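Long-range contacts in response regulator aspartate phosphatase H (Bacillus subtilis, PDB 3Q15), which dephosphorylates the sporulation phosphotransferase Spo0F and also acts on the competence regulator ComA, helping to keep competence and sporulation apart in time: residues 17-22 and 33-38; 142-147 and 164-169. One frame throughout, in Å; residues are numbered along the deposited sequence.

Contact 1: 17-22 and 33-38; sequences NEWYKM and ILKAEV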
ATOM      1  N   ASN A  17      19.208   9.956 -13.867  1.00 35.12           N
ATOM      2  CA  ASN A  17      19.765   9.080 -12.845  1.00 36.24           C
ATOM      3  C   ASN A  17      21.068   8.454 -13.324  1.00 38.96           C
ATOM      4  O   ASN A  17      22.015   8.304 -12.554  1.00 37.46           O
ATOM      5  CB  ASN A  17      18.777   7.962 -12.499  1.00 34.65           C
ATOM      6  CG  ASN A  17      17.566   8.463 -11.740  1.00 36.77           C
ATOM      7  OD1 ASN A  17      17.405   9.666 -11.517  1.00 35.74           O
ATOM      8  ND2 ASN A  17      16.698   7.540 -11.343  1.00 35.49           N
ATOM      9  N   GLU A  18      21.095   8.069 -14.596  1.00 37.46           N
ATOM     10  CA  GLU A  18      22.280   7.463 -15.179  1.00 42.92           C
ATOM     11  C   GLU A  18      23.358   8.523 -15.324  1.00 42.03           C
ATOM     12  O   GLU A  18      24.535   8.268 -15.072  1.00 42.06           O
ATOM     13  CB  GLU A  18      21.958   6.845 -16.542  1.00 43.95           C
ATOM     14  CG  GLU A  18      23.154   6.198 -17.211  1.00 55.76           C
ATOM     15  CD  GLU A  18      23.746   5.076 -16.383  1.00 63.89           C
ATOM     16  OE1 GLU A  18      24.962   4.821 -16.514  1.00 64.81           O
ATOM     17  OE2 GLU A  18      22.994   4.447 -15.607  1.00 66.29           O
ATOM     18  N   TRP A  19      22.938   9.713 -15.741  1.00 39.93           N
ATOM     19  CA  TRP A  19      23.819  10.871 -15.823  1.00 41.69           C
ATOM     20  C   TRP A  19      24.494  11.099 -14.466  1.00 44.27           C
ATOM     21  O   TRP A  19      25.710  11.280 -14.386  1.00 47.86           O
ATOM     22  CB  TRP A  19      23.004  12.094 -16.260  1.00 40.61           C
ATOM     23  CG  TRP A  19      23.759  13.386 -16.310  1.00 42.98           C
ATOM     24  CD1 TRP A  19      25.112  13.556 -16.255  1.00 44.54           C
ATOM     25  CD2 TRP A  19      23.195  14.697 -16.414  1.00 43.57           C
ATOM     26  NE1 TRP A  19      25.425  14.893 -16.322  1.00 45.12           N
ATOM     27  CE2 TRP A  19      24.260  15.616 -16.420  1.00 45.23           C
ATOM     28  CE3 TRP A  19      21.884  15.186 -16.507  1.00 39.74           C
ATOM     29  CZ2 TRP A  19      24.064  16.990 -16.512  1.00 46.16           C
ATOM     30  CZ3 TRP A  19      21.689  16.547 -16.597  1.00 43.51           C
ATOM     31  CH2 TRP A  19      22.774  17.437 -16.600  1.00 45.87           C
ATOM     32  N   TYR A  20      23.692  11.063 -13.405  1.00 43.51           N
ATOM     33  CA  TYR A  20      24.172  11.241 -12.036  1.00 38.22           C
ATOM     34  C   TYR A  20      25.227  10.207 -11.660  1.00 38.69           C
ATOM     35  O   TYR A  20      26.228  10.531 -11.024  1.00 35.57           O
ATOM     36  CB  TYR A  20      22.999  11.131 -11.060  1.00 39.70           C
ATOM     37  CG  TYR A  20      23.275  11.682  -9.677  1.00 38.93           C
ATOM     38  CD1 TYR A  20      24.274  12.625  -9.468  1.00 41.18           C
ATOM     39  CD2 TYR A  20      22.539  11.256  -8.580  1.00 39.74           C
ATOM     40  CE1 TYR A  20      24.527  13.134  -8.203  1.00 42.82           C
ATOM     41  CE2 TYR A  20      22.786  11.756  -7.307  1.00 41.41           C
ATOM     42  CZ  TYR A  20      23.779  12.694  -7.127  1.00 41.98           C
ATOM     43  OH  TYR A  20      24.028  13.195  -5.870  1.00 44.47           O
ATOM     44  N   LYS A  21      24.983   8.955 -12.035  1.00 41.82           N
ATOM     45  CA  LYS A  21      25.924   7.877 -11.752  1.00 41.34           C
ATOM     46  C   LYS A  21      27.304   8.179 -12.333  1.00 39.31           C
ATOM     47  O   LYS A  21      28.324   7.978 -11.672  1.00 41.96           O
ATOM     48  CB  LYS A  21      25.401   6.547 -12.296  1.00 47.57           C
ATOM     49  CG  LYS A  21      24.209   5.980 -11.541  1.00 48.40           C
ATOM     50  CD  LYS A  21      23.756   4.664 -12.154  1.00 54.55           C
ATOM     51  CE  LYS A  21      22.657   4.018 -11.324  1.00 58.27           C
ATOM     52  NZ  LYS A  21      21.514   4.946 -11.116  1.00 57.62           N
ATOM     53  N   MET A  22      27.335   8.661 -13.571  1.00 36.86           N
ATOM     54  CA  MET A  22      28.601   8.996 -14.209  1.00 42.69           C
ATOM     55  C   MET A  22      29.292  10.141 -13.472  1.00 43.35           C
ATOM     56  O   MET A  22      30.512  10.145 -13.315  1.00 44.35           O
ATOM     57  CB  MET A  22      28.394   9.351 -15.681  1.00 47.47           C
ATOM     58  CG  MET A  22      27.912   8.194 -16.552  1.00 51.05           C
ATOM     59  SD  MET A  22      28.981   6.735 -16.520  1.00 53.35           S
ATOM     60  CE  MET A  22      28.238   5.788 -15.187  1.00 51.49           C
ATOM     61  N   ILE A  33      28.096  13.026 -22.496  1.00 55.35           N
ATOM     62  CA  ILE A  33      27.221  12.337 -23.436  1.00 56.40           C
ATOM     63  C   ILE A  33      25.785  12.308 -22.916  1.00 54.24           C
ATOM     64  O   ILE A  33      24.856  12.753 -23.591  1.00 53.87           O
ATOM     65  CB  ILE A  33      27.701  10.894 -23.702  1.00 59.86           C
ATOM     66  CG1 ILE A  33      29.079  10.906 -24.367  1.00 62.58           C
ATOM     67  CG2 ILE A  33      26.698  10.143 -24.569  1.00 60.63           C
ATOM     68  CD1 ILE A  33      29.655   9.527 -24.616  1.00 64.63           C
ATOM     69  N   LEU A  34      25.610  11.789 -21.706  1.00 51.20           N
ATOM     70  CA  LEU A  34      24.282  11.675 -21.118  1.00 49.90           C
ATOM     71  C   LEU A  34      23.617  13.036 -20.921  1.00 50.01           C
ATOM     72  O   LEU A  34      22.420  13.185 -21.154  1.00 50.75           O
ATOM     73  CB  LEU A  34      24.341  10.890 -19.808  1.00 49.40           C
ATOM     74  CG  LEU A  34      24.623   9.400 -20.019  1.00 50.73           C
ATOM     75  CD1 LEU A  34      24.965   8.707 -18.710  1.00 52.68           C
ATOM     76  CD2 LEU A  34      23.444   8.723 -20.703  1.00 47.70           C
ATOM     77  N   LYS A  35      24.399  14.027 -20.503  1.00 49.03           N
ATOM     78  CA  LYS A  35      23.891  15.386 -20.355  1.00 48.34           C
ATOM     79  C   LYS A  35      23.359  15.906 -21.687  1.00 54.84           C
ATOM     80  O   LYS A  35      22.309  16.548 -21.740  1.00 57.58           O
ATOM     81  CB  LYS A  35      24.992  16.308 -19.828  1.00 48.97           C
ATOM     82  CG  LYS A  35      24.596  17.774 -19.695  1.00 48.29           C
ATOM     83  CD  LYS A  35      25.717  18.581 -19.045  1.00 50.92           C
ATOM     84  CE  LYS A  35      25.298  20.015 -18.760  1.00 54.17           C
ATOM     85  NZ  LYS A  35      25.078  20.799 -20.005  1.00 58.80           N
ATOM     86  N   ALA A  36      24.086  15.621 -22.765  1.00 54.41           N
ATOM     87  CA  ALA A  36      23.684  16.057 -24.097  1.00 54.53           C
ATOM     88  C   ALA A  36      22.404  15.359 -24.545  1.00 52.39           C
ATOM     89  O   ALA A  36      21.538  15.976 -25.166  1.00 54.16           O
ATOM     90  CB  ALA A  36      24.809  15.816 -25.108  1.00 54.22           C
ATOM     91  N   GLU A  37      22.289  14.074 -24.233  1.00 51.62           N
ATOM     92  CA  GLU A  37      21.095  13.316 -24.594  1.00 54.27           C
ATOM     93  C   GLU A  37      19.869  13.847 -23.868  1.00 54.50           C
ATOM     94  O   GLU A  37      18.811  14.024 -24.469  1.00 57.98           O
ATOM     95  CB  GLU A  37      21.279  11.828 -24.290  1.00 52.96           C
ATOM     96  CG  GLU A  37      22.349  11.151 -25.127  1.00 55.78           C
ATOM     97  CD  GLU A  37      22.416   9.657 -24.884  1.00 57.06           C
ATOM     98  OE1 GLU A  37      21.464   9.107 -24.294  1.00 54.81           O
ATOM     99  OE2 GLU A  37      23.422   9.036 -25.282  1.00 62.55           O
ATOM    100  N   VAL A  38      20.014  14.095 -22.572  1.00 51.45           N
ATOM    101  CA  VAL A  38      18.903  14.582 -21.762  1.00 51.70           C
ATOM    102  C   VAL A  38      18.355  15.885 -22.331  1.00 54.81           C
ATOM    103  O   VAL A  38      17.141  16.084 -22.398  1.00 57.54           O
ATOM    104  CB  VAL A  38      19.322  14.798 -20.298  1.00 47.65           C
ATOM    105  CG1 VAL A  38      18.213  15.489 -19.524  1.00 49.13           C
ATOM    106  CG2 VAL A  38      19.683  13.476 -19.650  1.00 45.86           C
TER

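Contact 2: 142-147 and 164-169; sequences EFHFKV and ILQALD. With SO4 (sulfate ion), chain F.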
ATOM      1  N   GLU A 142       3.162  17.300  -2.207  1.00 43.07           N
ATOM      2  CA  GLU A 142       3.250  17.007  -3.626  1.00 45.87           C
ATOM      3  C   GLU A 142       3.595  15.537  -3.851  1.00 47.63           C
ATOM      4  O   GLU A 142       3.029  14.880  -4.725  1.00 45.49           O
ATOM      5  CB  GLU A 142       4.299  17.908  -4.276  1.00 50.04           C
ATOM      6  CG  GLU A 142       4.090  18.140  -5.759  1.00 56.43           C
ATOM      7  CD  GLU A 142       2.964  19.119  -6.057  1.00 58.00           C
ATOM      8  OE1 GLU A 142       2.308  19.600  -5.106  1.00 56.36           O
ATOM      9  OE2 GLU A 142       2.742  19.410  -7.251  1.00 59.46           O
ATOM     10  N   PHE A 143       4.518  15.024  -3.046  1.00 46.63           N
ATOM     11  CA  PHE A 143       4.874  13.616  -3.091  1.00 42.94           C
ATOM     12  C   PHE A 143       3.676  12.727  -2.767  1.00 43.56           C
ATOM     13  O   PHE A 143       3.410  11.740  -3.459  1.00 36.17           O
ATOM     14  CB  PHE A 143       6.001  13.322  -2.108  1.00 41.31           C
ATOM     15  CG  PHE A 143       6.219  11.860  -1.874  1.00 41.35           C
ATOM     16  CD1 PHE A 143       6.980  11.109  -2.758  1.00 39.45           C
ATOM     17  CD2 PHE A 143       5.648  11.228  -0.783  1.00 39.43           C
ATOM     18  CE1 PHE A 143       7.179   9.759  -2.551  1.00 38.21           C
ATOM     19  CE2 PHE A 143       5.841   9.878  -0.572  1.00 40.32           C
ATOM     20  CZ  PHE A 143       6.612   9.141  -1.455  1.00 37.73           C
ATOM     21  N   HIS A 144       2.961  13.073  -1.703  1.00 42.46           N
ATOM     22  CA  HIS A 144       1.808  12.287  -1.278  1.00 40.74           C
ATOM     23  C   HIS A 144       0.692  12.298  -2.318  1.00 39.47           C
ATOM     24  O   HIS A 144       0.029  11.288  -2.542  1.00 35.72           O
ATOM     25  CB  HIS A 144       1.289  12.770   0.078  1.00 39.05           C
ATOM     26  CG  HIS A 144       2.179  12.402   1.222  1.00 42.05           C
ATOM     27  ND1 HIS A 144       2.369  11.097   1.625  1.00 41.48           N
ATOM     28  CD2 HIS A 144       2.936  13.164   2.043  1.00 45.38           C
ATOM     29  CE1 HIS A 144       3.206  11.073   2.645  1.00 42.65           C
ATOM     30  NE2 HIS A 144       3.565  12.313   2.921  1.00 45.80           N
ATOM     31  N   PHE A 145       0.495  13.447  -2.952  1.00 40.40           N
ATOM     32  CA  PHE A 145      -0.534  13.595  -3.971  1.00 41.68           C
ATOM     33  C   PHE A 145      -0.243  12.729  -5.194  1.00 42.26           C
ATOM     34  O   PHE A 145      -1.108  11.986  -5.661  1.00 42.89           O
ATOM     35  CB  PHE A 145      -0.641  15.061  -4.385  1.00 40.23           C
ATOM     36  CG  PHE A 145      -1.656  15.320  -5.459  1.00 39.18           C
ATOM     37  CD1 PHE A 145      -2.970  15.608  -5.133  1.00 37.14           C
ATOM     38  CD2 PHE A 145      -1.291  15.292  -6.795  1.00 41.03           C
ATOM     39  CE1 PHE A 145      -3.907  15.858  -6.118  1.00 38.32           C
ATOM     40  CE2 PHE A 145      -2.225  15.539  -7.789  1.00 44.80           C
ATOM     41  CZ  PHE A 145      -3.535  15.823  -7.448  1.00 43.24           C
ATOM     42  N   LYS A 146       0.977  12.832  -5.708  1.00 38.92           N
ATOM     43  CA  LYS A 146       1.359  12.117  -6.920  1.00 38.56           C
ATOM     44  C   LYS A 146       1.383  10.611  -6.695  1.00 37.16           C
ATOM     45  O   LYS A 146       0.958   9.830  -7.545  1.00 36.89           O
ATOM     46  CB  LYS A 146       2.719  12.610  -7.416  1.00 39.45           C
ATOM     47  CG  LYS A 146       2.689  14.037  -7.938  1.00 42.39           C
ATOM     48  CD  LYS A 146       4.074  14.534  -8.296  1.00 45.72           C
ATOM     49  CE  LYS A 146       4.015  15.948  -8.853  1.00 50.28           C
ATOM     50  NZ  LYS A 146       3.178  16.018 -10.088  1.00 53.04           N
ATOM     51  N   VAL A 147       1.883  10.210  -5.537  1.00 35.12           N
ATOM     52  CA  VAL A 147       1.918   8.808  -5.164  1.00 38.14           C
ATOM     53  C   VAL A 147       0.494   8.289  -4.938  1.00 40.14           C
ATOM     54  O   VAL A 147       0.170   7.159  -5.297  1.00 39.48           O
ATOM     55  CB  VAL A 147       2.785   8.612  -3.900  1.00 45.48           C
ATOM     56  CG1 VAL A 147       2.307   7.436  -3.074  1.00 46.80           C
ATOM     57  CG2 VAL A 147       4.257   8.469  -4.272  1.00 46.92           C
ATOM     58  N   ILE A 164      -3.396  10.371   0.082  1.00 36.62           N
ATOM     59  CA  ILE A 164      -4.112  11.558  -0.368  1.00 39.07           C
ATOM     60  C   ILE A 164      -4.630  12.382   0.810  1.00 43.53           C
ATOM     61  O   ILE A 164      -4.774  13.602   0.710  1.00 45.80           O
ATOM     62  CB  ILE A 164      -5.281  11.208  -1.317  1.00 33.83           C
ATOM     63  CG1 ILE A 164      -5.699  12.441  -2.116  1.00 30.48           C
ATOM     64  CG2 ILE A 164      -6.464  10.631  -0.539  1.00 33.40           C
ATOM     65  CD1 ILE A 164      -4.575  13.056  -2.914  1.00 29.39           C
ATOM     66  N   LEU A 165      -4.904  11.717   1.927  1.00 41.17           N
ATOM     67  CA  LEU A 165      -5.355  12.418   3.121  1.00 47.13           C
ATOM     68  C   LEU A 165      -4.226  13.226   3.756  1.00 52.39           C
ATOM     69  O   LEU A 165      -4.474  14.221   4.437  1.00 53.28           O
ATOM     70  CB  LEU A 165      -5.962  11.446   4.136  1.00 49.50           C
ATOM     71  CG  LEU A 165      -7.330  10.845   3.793  1.00 47.78           C
ATOM     72  CD1 LEU A 165      -7.755   9.856   4.868  1.00 43.63           C
ATOM     73  CD2 LEU A 165      -8.378  11.938   3.624  1.00 50.42           C
ATOM     74  N   GLN A 166      -2.986  12.798   3.532  1.00 50.58           N
ATOM     75  CA  GLN A 166      -1.834  13.556   4.021  1.00 57.62           C
ATOM     76  C   GLN A 166      -1.585  14.773   3.140  1.00 57.52           C
ATOM     77  O   GLN A 166      -1.204  15.837   3.627  1.00 62.63           O
ATOM     78  CB  GLN A 166      -0.581  12.683   4.071  1.00 58.81           C
ATOM     79  CG  GLN A 166      -0.662  11.545   5.067  1.00 64.72           C
ATOM     80  CD  GLN A 166       0.672  10.859   5.267  1.00 67.16           C
ATOM     81  OE1 GLN A 166       0.892   9.755   4.773  1.00 65.09           O
ATOM     82  NE2 GLN A 166       1.573  11.509   5.997  1.00 70.84           N
ATOM     83  N   ALA A 167      -1.804  14.608   1.840  1.00 47.04           N
ATOM     84  CA  ALA A 167      -1.677  15.716   0.904  1.00 47.70           C
ATOM     85  C   ALA A 167      -2.706  16.801   1.212  1.00 56.30           C
ATOM     86  O   ALA A 167      -2.355  17.968   1.399  1.00 57.56           O
ATOM     87  CB  ALA A 167      -1.831  15.226  -0.523  1.00 40.35           C
ATOM     88  N   LEU A 168      -3.974  16.402   1.277  1.00 60.82           N
ATOM     89  CA  LEU A 168      -5.075  17.335   1.520  1.00 62.45           C
ATOM     90  C   LEU A 168      -4.907  18.121   2.820  1.00 69.14           C
ATOM     91  O   LEU A 168      -5.265  19.297   2.895  1.00 69.50           O
ATOM     92  CB  LEU A 168      -6.417  16.600   1.523  1.00 58.85           C
ATOM     93  CG  LEU A 168      -7.660  17.481   1.669  1.00 61.77           C
ATOM     94  CD1 LEU A 168      -7.812  18.401   0.464  1.00 59.80           C
ATOM     95  CD2 LEU A 168      -8.902  16.630   1.858  1.00 58.74           C
ATOM     96  N   ASP A 169      -4.372  17.462   3.842  1.00 70.74           N
ATOM     97  CA  ASP A 169      -4.129  18.109   5.124  1.00 73.85           C
ATOM     98  C   ASP A 169      -3.226  19.319   4.949  1.00 75.65           C
ATOM     99  O   ASP A 169      -3.546  20.414   5.410  1.00 79.61           O
ATOM    100  CB  ASP A 169      -3.490  17.130   6.109  1.00 78.15           C
ATOM    101  CG  ASP A 169      -4.496  16.522   7.060  1.00 85.26           C
ATOM    102  OD1 ASP A 169      -5.694  16.477   6.712  1.00 88.30           O
ATOM    103  OD2 ASP A 169      -4.090  16.088   8.160  1.00 87.91           O
TER
HETATM  104  S   SO4 F 378      -0.233  18.000 -12.350  1.00103.43           S
HETATM  105  O1  SO4 F 378      -0.998  19.177 -11.944  1.00103.54           O
HETATM  106  O2  SO4 F 378      -0.058  18.014 -13.799  1.00104.53           O
HETATM  107  O3  SO4 F 378       1.076  18.014 -11.701  1.00101.81           O
HETATM  108  O4  SO4 F 378      -0.962  16.796 -11.960  1.00102.51           O

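Contact 1: 17-22 and 33-38
Trp19 NE1 is hydrogen-bonded to His62 ND1 on helix 49-67, and the indole held there is the plate on which Lys35 lies. CB of Lys35 stands over one face, offset toward the rim, 3.9 Å from the centroid of the six-membered ring in a CH-pi contact. Farther along, CG comes to 3.3 Å from Trp19 CZ2. The lysine chain leaves its helix with CG anti to the backbone N (chi1 177°) and runs beside the indole in the same direction, which lets its methylenes follow the ring while NZ goes on to a salt bridge with Glu39. One residue earlier on helix 28-41, Leu34 sits at the closest backbone approach, its CB 4.0 Å from Trp19 CB. Its CD1 turns from the indole and ends against Glu18 CG (3.4 Å) and Met22 CG (3.7 Å). Val38 CG2 meets the indole obliquely at CE3, 4.2 Å away. The two helices run antiparallel at 158° as neighbours in the N-terminal three-helix bundle, with helix 49-67 as the third member. No hydrogen bond joins the two segments; what joins them is apolar surface: an indole, Leu34 and Val38, and methylenes of Glu18, Met22 and a lysine whose charge is answered on its own helix.

Contact 2: 142-147 and 164-169
His144 and Gln166 face each other across two antiparallel helices, with CB of Gln166 4.0 Å from the centroid of the imidazole and 11° off its normal, a CH-pi contact over the middle of the ring. Phe143 CD2 lies over the opposite face, so the imidazole is sandwiched. Its ND1 is hydrogen-bonded to His163 ND1, just before Ile164. The rest of Gln166 reaches along the same face, its amide plane turned 41° from the ring and OE1 3.4 Å from His144 CE1, without a hydrogen bond between them. Were His144 replaced by an alanine, Gln166 CB would probably lose the ring it packs on and His163 ND1 its mate.

The close-packed part lies on the buried side of this pair. There the axes approach to 7.6 Å, as Ala167 has no more than its CB to put between the helices, 4.0 Å from both His144 CB and Phe145 CB. Helices 137-153 and 157-172 form the antiparallel helix pair of a predicted tetratricopeptide repeat, TPR 2, and helix 178-194 packs against its Phe145 and Ile164 side. In Phe145, CG anti to the backbone N (chi1 179°) swings the ring alongside Ile164, whose CD1 reaches CD1 of the ring at 3.7 Å; Arg180 makes a cation-pi contact with the same ring. Gln166, by contrast, is partly exposed. Lys146, also partly exposed, points away from helix 157-172, and its NZ makes a weak hydrogen bond of 3.3 Å to O3 of a sulfate, probably from the crystallisation liquor, that Arg180 holds too.

From the N terminus, the chain runs up helix 9-24, turns, and comes back along helix 28-41, where contact 1 closes a short loop of ten residues and pairs the first two helices of the N-terminal bundle. Helix 49-67 completes that bundle, and helices 81-89, 93-113 and 117-128 follow before contact 2 opens on helix 137-153. It closes over sixteen residues when helix 157-172 returns, joining the two helices of the predicted TPR 2 in the TPR domain. The loops lie in series, neither enclosing nor crossing the other, their nearest atoms about 13 Å apart. Helix 93-113 touches both: Asn17 and Tyr20 meet it from 17-22, Phe143 and Lys146 from 142-147.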